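Putative thiol-disulfide oxidoreductase (Bacteroides vulgatus, PDB 4GRF) probably works as a thiol-disulfide oxidoreductase, the part described here being its thioredoxin domain. Local coordinates at residues N25-K30 against G62-G67; Y31-F36 against I113-P118; V68-R73 against V91-D96. One frame throughout, in Å; residues are numbered along the deposited sequence.

Contact 1 (N25-K30 against G62-G67); sequences NDFKGK and GFTIYG. With SO4 (sulfate ion), chain E.
Phe27 leans its ring against Tyr66, and this is the tight half of the contact. Phe27 CE2 comes to 3.5 Å from Tyr66 CD1, with the two ring planes turned 53° to each other. Two residues earlier in the strand, the methyl CG2 of Thr64 sits 3.7 Å from CD1 of the same Phe27 ring. Thr64 thus splits its branches: the methyl goes to the phenyl ring, while OG1, anti to the backbone N (chi1 -167°), donates to O2 of a sulfate ion at 2.6 Å.

The other half is loose and wet. Lys30 lays CB and CG along the peptide of Gly62, CB 3.6 Å from Gly62 O, and then runs out fully extended. Its NZ makes a 3.0 Å hydrogen bond to water 1, which also lies 2.8 Å from both Phe63 O and SO4 O1. The sulfate probably comes from the crystallisation liquor, and it is also held by Tyr55 and Asn89. A type II turn from Phe27 to Lys30 brings the lysine round to this place; at the positive phi of Gly29 a side chain would press on the carbonyl O of Lys28.

Tyr66 OH bonds to the carbonyl of Val22, tying strand 63-69 to strand 21-23. Phe27 packs on Val32 of strand 31-37 and Asn89 of strand 89-92, while Thr64 touches Tyr55 of helix 48-58.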
loop_
_atom_site.group_PDB
_atom_site.type_symbol
_atom_site.label_atom_id
_atom_site.label_comp_id
_atom_site.label_asym_id
_atom_site.label_seq_id
_atom_site.Cartn_x
_atom_site.Cartn_y
_atom_site.Cartn_z
ATOM N N ASN A 25 -8.848 7.141 2.295
ATOM C CA ASN A 25 -9.735 7.707 3.338
ATOM C C ASN A 25 -10.734 6.683 3.887
ATOM O O ASN A 25 -11.199 6.797 5.025
ATOM C CB ASN A 25 -10.467 8.925 2.761
ATOM C CG ASN A 25 -11.366 9.615 3.780
ATOM O OD1 ASN A 25 -10.889 10.106 4.811
ATOM N ND2 ASN A 25 -12.673 9.654 3.496
ATOM N N ASP A 26 -11.054 5.655 3.091
ATOM C CA ASP A 26 -11.980 4.632 3.512
ATOM C C ASP A 26 -11.479 3.887 4.738
ATOM O O ASP A 26 -12.264 3.243 5.442
ATOM C CB ASP A 26 -12.251 3.632 2.377
ATOM C CG ASP A 26 -13.117 4.206 1.275
ATOM O OD1 ASP A 26 -13.884 5.177 1.516
ATOM O OD2 ASP A 26 -13.055 3.662 0.152
ATOM N N PHE A 27 -10.184 3.986 5.004
ATOM C CA PHE A 27 -9.572 3.234 6.090
ATOM C C PHE A 27 -9.202 4.079 7.300
ATOM O O PHE A 27 -8.455 3.626 8.186
ATOM C CB PHE A 27 -8.350 2.503 5.561
ATOM C CG PHE A 27 -8.678 1.600 4.413
ATOM C CD1 PHE A 27 -9.345 0.409 4.631
ATOM C CD2 PHE A 27 -8.357 1.965 3.115
ATOM C CE1 PHE A 27 -9.677 -0.418 3.567
ATOM C CE2 PHE A 27 -8.679 1.138 2.048
ATOM C CZ PHE A 27 -9.345 -0.044 2.275
ATOM N N LYS A 28 -9.724 5.296 7.343
ATOM C CA LYS A 28 -9.615 6.094 8.541
ATOM C C LYS A 28 -10.107 5.276 9.729
ATOM O O LYS A 28 -11.095 4.524 9.638
ATOM C CB LYS A 28 -10.421 7.391 8.404
ATOM C CG LYS A 28 -9.772 8.437 7.509
ATOM C CD LYS A 28 -8.855 9.348 8.299
ATOM C CE LYS A 28 -8.055 10.317 7.443
ATOM N NZ LYS A 28 -8.733 10.858 6.243
ATOM N N GLY A 29 -9.397 5.405 10.842
ATOM C CA GLY A 29 -9.667 4.588 12.005
ATOM C C GLY A 29 -8.716 3.416 12.157
ATOM O O GLY A 29 -8.603 2.846 13.240
ATOM N N LYS A 30 -8.038 3.049 11.071
ATOM C CA LYS A 30 -7.064 1.969 11.096
ATOM C C LYS A 30 -5.671 2.460 10.738
ATOM O O LYS A 30 -5.519 3.474 10.080
ATOM C CB LYS A 30 -7.440 0.881 10.095
ATOM C CG LYS A 30 -8.710 0.156 10.457
ATOM C CD LYS A 30 -9.009 -0.943 9.464
ATOM C CE LYS A 30 -10.311 -1.630 9.823
ATOM N NZ LYS A 30 -10.455 -2.868 9.017
ATOM N N GLY A 62 -7.084 -3.382 14.053
ATOM C CA GLY A 62 -7.159 -2.006 13.580
ATOM C C GLY A 62 -6.041 -1.707 12.592
ATOM O O GLY A 62 -5.398 -0.654 12.668
ATOM N N PHE A 63 -5.794 -2.672 11.709
ATOM C CA PHE A 63 -4.735 -2.572 10.709
ATOM C C PHE A 63 -5.174 -3.185 9.394
ATOM O O PHE A 63 -5.824 -4.232 9.355
ATOM C CB PHE A 63 -3.497 -3.308 11.180
ATOM C CG PHE A 63 -2.403 -3.396 10.141
ATOM C CD1 PHE A 63 -1.629 -2.303 9.858
ATOM C CD2 PHE A 63 -2.167 -4.581 9.439
ATOM C CE1 PHE A 63 -0.626 -2.379 8.920
ATOM C CE2 PHE A 63 -1.178 -4.661 8.493
ATOM C CZ PHE A 63 -0.396 -3.563 8.222
ATOM N N THR A 64 -4.782 -2.550 8.295
ATOM C CA THR A 64 -4.912 -3.198 7.001
ATOM C C THR A 64 -3.770 -2.790 6.044
ATOM O O THR A 64 -2.924 -1.958 6.368
ATOM C CB THR A 64 -6.295 -2.960 6.362
ATOM O OG1 THR A 64 -6.477 -3.855 5.259
ATOM C CG2 THR A 64 -6.474 -1.515 5.911
ATOM N N ILE A 65 -3.743 -3.438 4.886
ATOM C CA ILE A 65 -2.821 -3.058 3.823
ATOM C C ILE A 65 -3.638 -2.598 2.638
ATOM O O ILE A 65 -4.642 -3.231 2.241
ATOM C CB ILE A 65 -1.885 -4.222 3.416
ATOM C CG1 ILE A 65 -1.092 -4.734 4.646
ATOM C CG2 ILE A 65 -0.966 -3.792 2.273
ATOM C CD1 ILE A 65 -0.189 -5.931 4.379
ATOM N N TYR A 66 -3.206 -1.469 2.076
ATOM C CA TYR A 66 -3.807 -0.865 0.900
ATOM C C TYR A 66 -2.743 -0.851 -0.203
ATOM O O TYR A 66 -1.761 -0.094 -0.161
ATOM C CB TYR A 66 -4.272 0.550 1.247
ATOM C CG TYR A 66 -4.980 1.359 0.162
ATOM C CD1 TYR A 66 -6.158 0.925 -0.425
ATOM C CD2 TYR A 66 -4.505 2.613 -0.192
ATOM C CE1 TYR A 66 -6.815 1.695 -1.371
ATOM C CE2 TYR A 66 -5.143 3.386 -1.136
ATOM C CZ TYR A 66 -6.302 2.936 -1.718
ATOM O OH TYR A 66 -6.933 3.722 -2.654
ATOM N N GLY A 67 -2.899 -1.753 -1.170
ATOM C CA GLY A 67 -1.953 -1.827 -2.268
ATOM C C GLY A 67 -2.406 -0.968 -3.429
ATOM O O GLY A 67 -3.588 -0.997 -3.821
HETATM S S SO4 E . -9.737 -5.402 5.544
HETATM O O1 SO4 E . -10.516 -5.487 6.801
HETATM O O2 SO4 E . -8.297 -5.611 5.857
HETATM O O3 SO4 E . -10.194 -6.447 4.596
HETATM O O4 SO4 E . -9.971 -4.069 4.928
HETATM O O HOH W 1 -8.428 -5.112 8.658
#

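Contact 2 (Y31-F36 against I113-P118); sequences YVLVDF and IILVDP
Pro118 sets its CD squarely over the ring of Tyr31, 3.6 Å from the centroid of that ring and only 7° off its normal, a CH-pi contact. CB of Asp117 fills in beside it, 3.6 Å from Tyr31 CE1. The ring gets there because CG stands anti to the carbonyl carbon (chi1 -80°), which carries it to the end of strand 113-116, where the chain turns away. With an alanine in place of Tyr31, Pro118 is likely to lose the flat surface its CD rests on, and a gap would probably open beside Asp117.

Four backbone hydrogen bonds join the strands, Val32 with Val116 and Val34 with Ile114 as hydrogen-bonded pairs. On the face carrying the valines, Val34 CG2 meets Val116 CG2 at 3.9 Å, diagonally between successive pairs. Ile114 CG1 closes on Val34 CB at 3.8 Å, and its CD1 extends to the edge of the Phe36 ring.

On the other face, CG2 of Ile113 is the bump, fitting against the branch point of Leu33, CG at 3.7 Å, beside Leu33 CD1. Leu115 CD1 lies over the backbone of Val32, 3.5 Å from Val32 O, and touches Leu33 CD1 as well. Asp35 runs side by side with Ile113, its OD1 3.5 Å from Ile113 CG1. That oxygen is buried with no polar partner in the model. Helix 129-140 covers this face through Leu132, Val136 and Phe139.

An antiparallel pair of this kind at the centre of a mixed sheet, with helices packed against it, belongs to the thioredoxin fold.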
loop_
_atom_site.group_PDB
_atom_site.type_symbol
_atom_site.label_atom_id
_atom_site.label_comp_id
_atom_site.label_asym_id
_atom_site.label_seq_id
_atom_site.Cartn_x
_atom_site.Cartn_y
_atom_site.Cartn_z
ATOM N N TYR A 31 -4.649 1.751 11.230
ATOM C CA TYR A 31 -3.321 1.870 10.667
ATOM C C TYR A 31 -3.371 1.190 9.304
ATOM O O TYR A 31 -3.966 0.131 9.158
ATOM C CB TYR A 31 -2.284 1.199 11.564
ATOM C CG TYR A 31 -1.893 2.054 12.729
ATOM C CD1 TYR A 31 -0.930 3.039 12.599
ATOM C CD2 TYR A 31 -2.454 1.844 13.979
ATOM C CE1 TYR A 31 -0.552 3.825 13.679
ATOM C CE2 TYR A 31 -2.091 2.628 15.055
ATOM C CZ TYR A 31 -1.154 3.620 14.903
ATOM O OH TYR A 31 -0.810 4.396 15.990
ATOM N N VAL A 32 -2.743 1.823 8.314
ATOM C CA VAL A 32 -2.734 1.298 6.966
ATOM C C VAL A 32 -1.313 1.325 6.438
ATOM O O VAL A 32 -0.694 2.376 6.398
ATOM C CB VAL A 32 -3.577 2.184 6.023
ATOM C CG1 VAL A 32 -3.749 1.480 4.676
ATOM C CG2 VAL A 32 -4.930 2.507 6.632
ATOM N N LEU A 33 -0.815 0.173 6.016
ATOM C CA LEU A 33 0.392 0.127 5.242
ATOM C C LEU A 33 -0.037 0.382 3.813
ATOM O O LEU A 33 -0.915 -0.313 3.287
ATOM C CB LEU A 33 1.026 -1.258 5.346
ATOM C CG LEU A 33 2.538 -1.459 5.277
ATOM C CD1 LEU A 33 3.317 -0.619 6.289
ATOM C CD2 LEU A 33 2.807 -2.931 5.549
ATOM N N VAL A 34 0.541 1.405 3.204
ATOM C CA VAL A 34 0.280 1.700 1.809
ATOM C C VAL A 34 1.491 1.234 0.984
ATOM O O VAL A 34 2.631 1.650 1.245
ATOM C CB VAL A 34 0.012 3.190 1.609
ATOM C CG1 VAL A 34 -0.345 3.475 0.159
ATOM C CG2 VAL A 34 -1.112 3.640 2.521
ATOM N N ASP A 35 1.224 0.316 0.068
ATOM C CA ASP A 35 2.243 -0.310 -0.766
ATOM C C ASP A 35 2.052 0.116 -2.207
ATOM O O ASP A 35 1.121 -0.347 -2.862
ATOM C CB ASP A 35 2.081 -1.822 -0.649
ATOM C CG ASP A 35 3.029 -2.582 -1.511
ATOM O OD1 ASP A 35 4.055 -1.998 -1.902
ATOM O OD2 ASP A 35 2.724 -3.770 -1.803
ATOM N N PHE A 36 2.890 1.034 -2.677
ATOM C CA PHE A 36 2.892 1.444 -4.072
ATOM C C PHE A 36 3.806 0.507 -4.869
ATOM O O PHE A 36 4.982 0.314 -4.538
ATOM C CB PHE A 36 3.412 2.869 -4.241
ATOM C CG PHE A 36 2.598 3.943 -3.542
ATOM C CD1 PHE A 36 2.842 4.265 -2.222
ATOM C CD2 PHE A 36 1.638 4.666 -4.226
ATOM C CE1 PHE A 36 2.114 5.277 -1.592
ATOM C CE2 PHE A 36 0.925 5.675 -3.605
ATOM C CZ PHE A 36 1.155 5.963 -2.290
ATOM N N ILE A 113 6.790 1.846 0.433
ATOM C CA ILE A 113 5.891 1.315 1.454
ATOM C C ILE A 113 5.945 2.192 2.703
ATOM O O ILE A 113 7.008 2.368 3.316
ATOM C CB ILE A 113 6.260 -0.124 1.829
ATOM C CG1 ILE A 113 6.356 -0.989 0.575
ATOM C CG2 ILE A 113 5.232 -0.686 2.797
ATOM C CD1 ILE A 113 6.776 -2.424 0.847
ATOM N N ILE A 114 4.795 2.739 3.064
ATOM C CA ILE A 114 4.683 3.665 4.174
ATOM C C ILE A 114 3.584 3.200 5.135
ATOM O O ILE A 114 2.743 2.399 4.770
ATOM C CB ILE A 114 4.362 5.090 3.703
ATOM C CG1 ILE A 114 3.026 5.127 2.940
ATOM C CG2 ILE A 114 5.487 5.615 2.809
ATOM C CD1 ILE A 114 2.574 6.516 2.560
ATOM N N LEU A 115 3.605 3.719 6.359
ATOM C CA LEU A 115 2.596 3.420 7.363
ATOM C C LEU A 115 1.851 4.696 7.678
ATOM O O LEU A 115 2.472 5.720 8.005
ATOM C CB LEU A 115 3.200 2.861 8.656
ATOM C CG LEU A 115 2.164 2.403 9.705
ATOM C CD1 LEU A 115 1.213 1.338 9.161
ATOM C CD2 LEU A 115 2.856 1.929 10.975
ATOM N N VAL A 116 0.537 4.635 7.509
ATOM C CA VAL A 116 -0.371 5.743 7.801
ATOM C C VAL A 116 -1.170 5.448 9.083
ATOM O O VAL A 116 -1.663 4.346 9.277
ATOM C CB VAL A 116 -1.311 5.976 6.606
ATOM C CG1 VAL A 116 -2.312 7.086 6.906
ATOM C CG2 VAL A 116 -0.496 6.289 5.353
ATOM N N ASP A 117 -1.297 6.450 9.958
ATOM C CA ASP A 117 -2.018 6.245 11.224
ATOM C C ASP A 117 -3.535 6.422 11.049
ATOM O O ASP A 117 -4.022 6.740 9.966
ATOM C CB ASP A 117 -1.389 7.099 12.355
ATOM C CG ASP A 117 -1.732 8.586 12.268
ATOM O OD1 ASP A 117 -2.592 8.963 11.458
ATOM O OD2 ASP A 117 -1.136 9.383 13.044
ATOM N N PRO A 118 -4.310 6.131 12.093
ATOM C CA PRO A 118 -5.776 6.142 11.946
ATOM C C PRO A 118 -6.366 7.513 11.607
ATOM O O PRO A 118 -7.525 7.608 11.191
ATOM C CB PRO A 118 -6.252 5.638 13.314
ATOM C CG PRO A 118 -5.146 4.769 13.791
ATOM C CD PRO A 118 -3.885 5.438 13.330
#

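Contact 3 (V68-R73 against V91-D96); sequences VSTDRR and VLLQKD
Ser69 is gripped through its backbone on both sides of the residue, and this pairing holds the two segments together. Its N donates to Val91 O at 3.0 Å, and its O accepts from Leu93 N at 3.0 Å in a nearly straight bond (172° at the hydrogen). Leu92, lying between the two bonded partners, is the parallel bridge partner of Ser69, as Val91 is of Val68.

Apolar contacts fall on two faces. On one, Val68 presents its two methyls to different partners: with CG1 swung opposite the backbone N (chi1 -178°), that methyl reaches Leu93 CG at 3.7 Å, while CG2 lies alongside Val91 CG2 at 4.2 Å. Phe36 and Val34 of the neighbouring strand also pack on Val68, and Leu93 continues onto Val98 and Val101 of helix 95-104. On the opposite face, a single methyl of Leu92, CD1, fits among the polar groups of the turn, 3.5 Å from Asp71 O and 3.7 Å from Ser69 OG. Trp77 of helix 74-84 covers Leu92, Ser69 and Asp71 there.

Side-chain hydrogen bonds shape the turn after the strand. Ser69 OG accepts from Asp71 N in an ST turn and donates to Asp71 OD2 at 2.7 Å, meeting this oxygen on its anti side, 30° out of the carboxylate plane. OD2 also accepts from the backbone N of Ala39, so two donors grip this one oxygen.

Water adds the last link: water 2 donates to Asp71 O at 2.7 Å and to Leu93 O, spanning the two segments as they part.

Two neighbouring parallel strands joined through helix 74-84 make a beta-alpha-beta crossover, here at the edge of the thioredoxin-fold sheet.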
loop_
_atom_site.group_PDB
_atom_site.type_symbol
_atom_site.label_atom_id
_atom_site.label_comp_id
_atom_site.label_asym_id
_atom_site.label_seq_id
_atom_site.Cartn_x
_atom_site.Cartn_y
_atom_site.Cartn_z
ATOM N N VAL A 68 -1.463 -0.187 -3.962
ATOM C CA VAL A 68 -1.731 0.795 -4.995
ATOM C C VAL A 68 -0.826 0.553 -6.176
ATOM O O VAL A 68 0.381 0.769 -6.083
ATOM C CB VAL A 68 -1.524 2.224 -4.461
ATOM C CG1 VAL A 68 -1.853 3.250 -5.533
ATOM C CG2 VAL A 68 -2.352 2.445 -3.212
ATOM N N SER A 69 -1.396 0.048 -7.278
ATOM C CA SER A 69 -0.594 -0.251 -8.470
ATOM C C SER A 69 -0.688 0.809 -9.535
ATOM O O SER A 69 -1.753 1.393 -9.770
ATOM C CB SER A 69 -0.985 -1.597 -9.085
ATOM O OG SER A 69 -0.309 -1.823 -10.315
ATOM N N THR A 70 0.451 1.022 -10.183
ATOM C CA THR A 70 0.577 1.905 -11.319
ATOM C C THR A 70 0.639 1.127 -12.642
ATOM O O THR A 70 0.983 1.676 -13.674
ATOM C CB THR A 70 1.854 2.749 -11.209
ATOM O OG1 THR A 70 2.998 1.898 -11.201
ATOM C CG2 THR A 70 1.852 3.598 -9.953
ATOM N N ASP A 71 0.283 -0.138 -12.617
ATOM C CA ASP A 71 0.343 -0.965 -13.826
ATOM C C ASP A 71 -0.432 -0.351 -14.998
ATOM O O ASP A 71 -1.586 0.056 -14.851
ATOM C CB ASP A 71 -0.220 -2.353 -13.532
ATOM C CG ASP A 71 0.842 -3.309 -13.044
ATOM O OD1 ASP A 71 1.732 -3.637 -13.848
ATOM O OD2 ASP A 71 0.764 -3.731 -11.879
ATOM N N ARG A 72 0.212 -0.302 -16.172
ATOM C CA ARG A 72 -0.437 0.196 -17.376
ATOM C C ARG A 72 -1.474 -0.810 -17.870
ATOM O O ARG A 72 -2.491 -0.432 -18.451
ATOM C CB ARG A 72 0.596 0.469 -18.480
ATOM C CG ARG A 72 1.605 1.564 -18.141
ATOM C CD ARG A 72 1.970 2.405 -19.363
ATOM N NE ARG A 72 1.586 1.772 -20.626
ATOM C CZ ARG A 72 0.611 2.212 -21.419
ATOM N NH1 ARG A 72 -0.081 3.297 -21.091
ATOM N NH2 ARG A 72 0.327 1.572 -22.546
ATOM N N ARG A 73 -1.241 -2.075 -17.594
ATOM C CA ARG A 73 -2.186 -3.083 -17.998
ATOM C C ARG A 73 -2.835 -3.820 -16.847
ATOM O O ARG A 73 -2.186 -4.425 -16.043
ATOM C CB ARG A 73 -1.519 -4.079 -18.919
ATOM C CG ARG A 73 -0.903 -3.427 -20.124
ATOM C CD ARG A 73 -0.679 -4.426 -21.226
ATOM N NE ARG A 73 0.365 -5.375 -20.892
ATOM C CZ ARG A 73 0.255 -6.686 -21.053
ATOM N NH1 ARG A 73 -0.856 -7.203 -21.564
ATOM N NH2 ARG A 73 1.260 -7.482 -20.719
ATOM N N VAL A 91 -5.857 -1.900 -5.122
ATOM C CA VAL A 91 -6.449 -1.052 -6.144
ATOM C C VAL A 91 -5.476 -0.767 -7.273
ATOM O O VAL A 91 -4.261 -0.782 -7.092
ATOM C CB VAL A 91 -6.979 0.293 -5.608
ATOM C CG1 VAL A 91 -8.054 0.054 -4.564
ATOM C CG2 VAL A 91 -5.843 1.178 -5.084
ATOM N N LEU A 92 -6.052 -0.507 -8.443
ATOM C CA LEU A 92 -5.313 -0.065 -9.613
ATOM C C LEU A 92 -5.684 1.371 -9.926
ATOM O O LEU A 92 -6.876 1.698 -10.073
ATOM C CB LEU A 92 -5.672 -0.959 -10.799
ATOM C CG LEU A 92 -4.968 -0.663 -12.116
ATOM C CD1 LEU A 92 -3.467 -0.845 -11.980
ATOM C CD2 LEU A 92 -5.519 -1.564 -13.213
ATOM N N LEU A 93 -4.672 2.217 -10.041
ATOM C CA LEU A 93 -4.876 3.630 -10.382
ATOM C C LEU A 93 -5.351 3.740 -11.830
ATOM O O LEU A 93 -4.884 3.014 -12.722
ATOM C CB LEU A 93 -3.608 4.434 -10.193
ATOM C CG LEU A 93 -3.104 4.548 -8.753
ATOM C CD1 LEU A 93 -1.797 5.329 -8.698
ATOM C CD2 LEU A 93 -4.164 5.170 -7.862
ATOM N N GLN A 94 -6.299 4.623 -12.058
ATOM C CA GLN A 94 -6.665 4.924 -13.441
ATOM C C GLN A 94 -5.525 5.728 -14.050
ATOM O O GLN A 94 -4.840 6.490 -13.358
ATOM C CB GLN A 94 -7.998 5.645 -13.482
ATOM C CG GLN A 94 -9.044 4.906 -12.663
ATOM C CD GLN A 94 -10.457 5.122 -13.158
ATOM O OE1 GLN A 94 -11.361 5.391 -12.374
ATOM N NE2 GLN A 94 -10.655 4.997 -14.463
ATOM N N LYS A 95 -5.302 5.519 -15.348
ATOM C CA LYS A 95 -4.208 6.148 -16.085
ATOM C C LYS A 95 -4.060 7.631 -15.760
ATOM O O LYS A 95 -2.958 8.106 -15.509
ATOM C CB LYS A 95 -4.465 5.971 -17.589
ATOM C CG LYS A 95 -3.454 6.614 -18.522
ATOM C CD LYS A 95 -3.845 6.334 -19.971
ATOM C CE LYS A 95 -3.442 7.461 -20.906
ATOM N NZ LYS A 95 -1.964 7.592 -21.008
ATOM N N ASP A 96 -5.181 8.344 -15.758
ATOM C CA ASP A 96 -5.175 9.796 -15.577
ATOM C C ASP A 96 -4.862 10.222 -14.158
ATOM O O ASP A 96 -4.786 11.414 -13.884
ATOM C CB ASP A 96 -6.530 10.385 -15.966
ATOM C CG ASP A 96 -6.689 10.540 -17.468
ATOM O OD1 ASP A 96 -5.714 10.275 -18.209
ATOM O OD2 ASP A 96 -7.792 10.932 -17.905
HETATM O O HOH W 2 -2.150 2.371 -13.623
#

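In the fold
All three contacts reach one mixed sheet, ordered 89-92, 63-69, 31-37, 112-116, 122-124. Contact 1 and contact 2, centres 8 Å apart, meet where strand 63-69 runs beside strand 31-37: Tyr66 N lies 2.8 Å from Leu33 O, a probable hydrogen bond. Contact 3 lies farther along strand 63-69, its centre 19 Å from that of contact 1 and 18 Å from that of contact 2, with Asp35 O 2.8 Å from Val68 N. Contact 2 lies some way from the glutathione: the side chain of Ile114 is about 9 Å from it, and that of Phe36 about 10 Å from that of Cys106. The side chains of Asp35 and Thr70 lie near, without touching, the disulfide-forming pair Cys41 and Cys44.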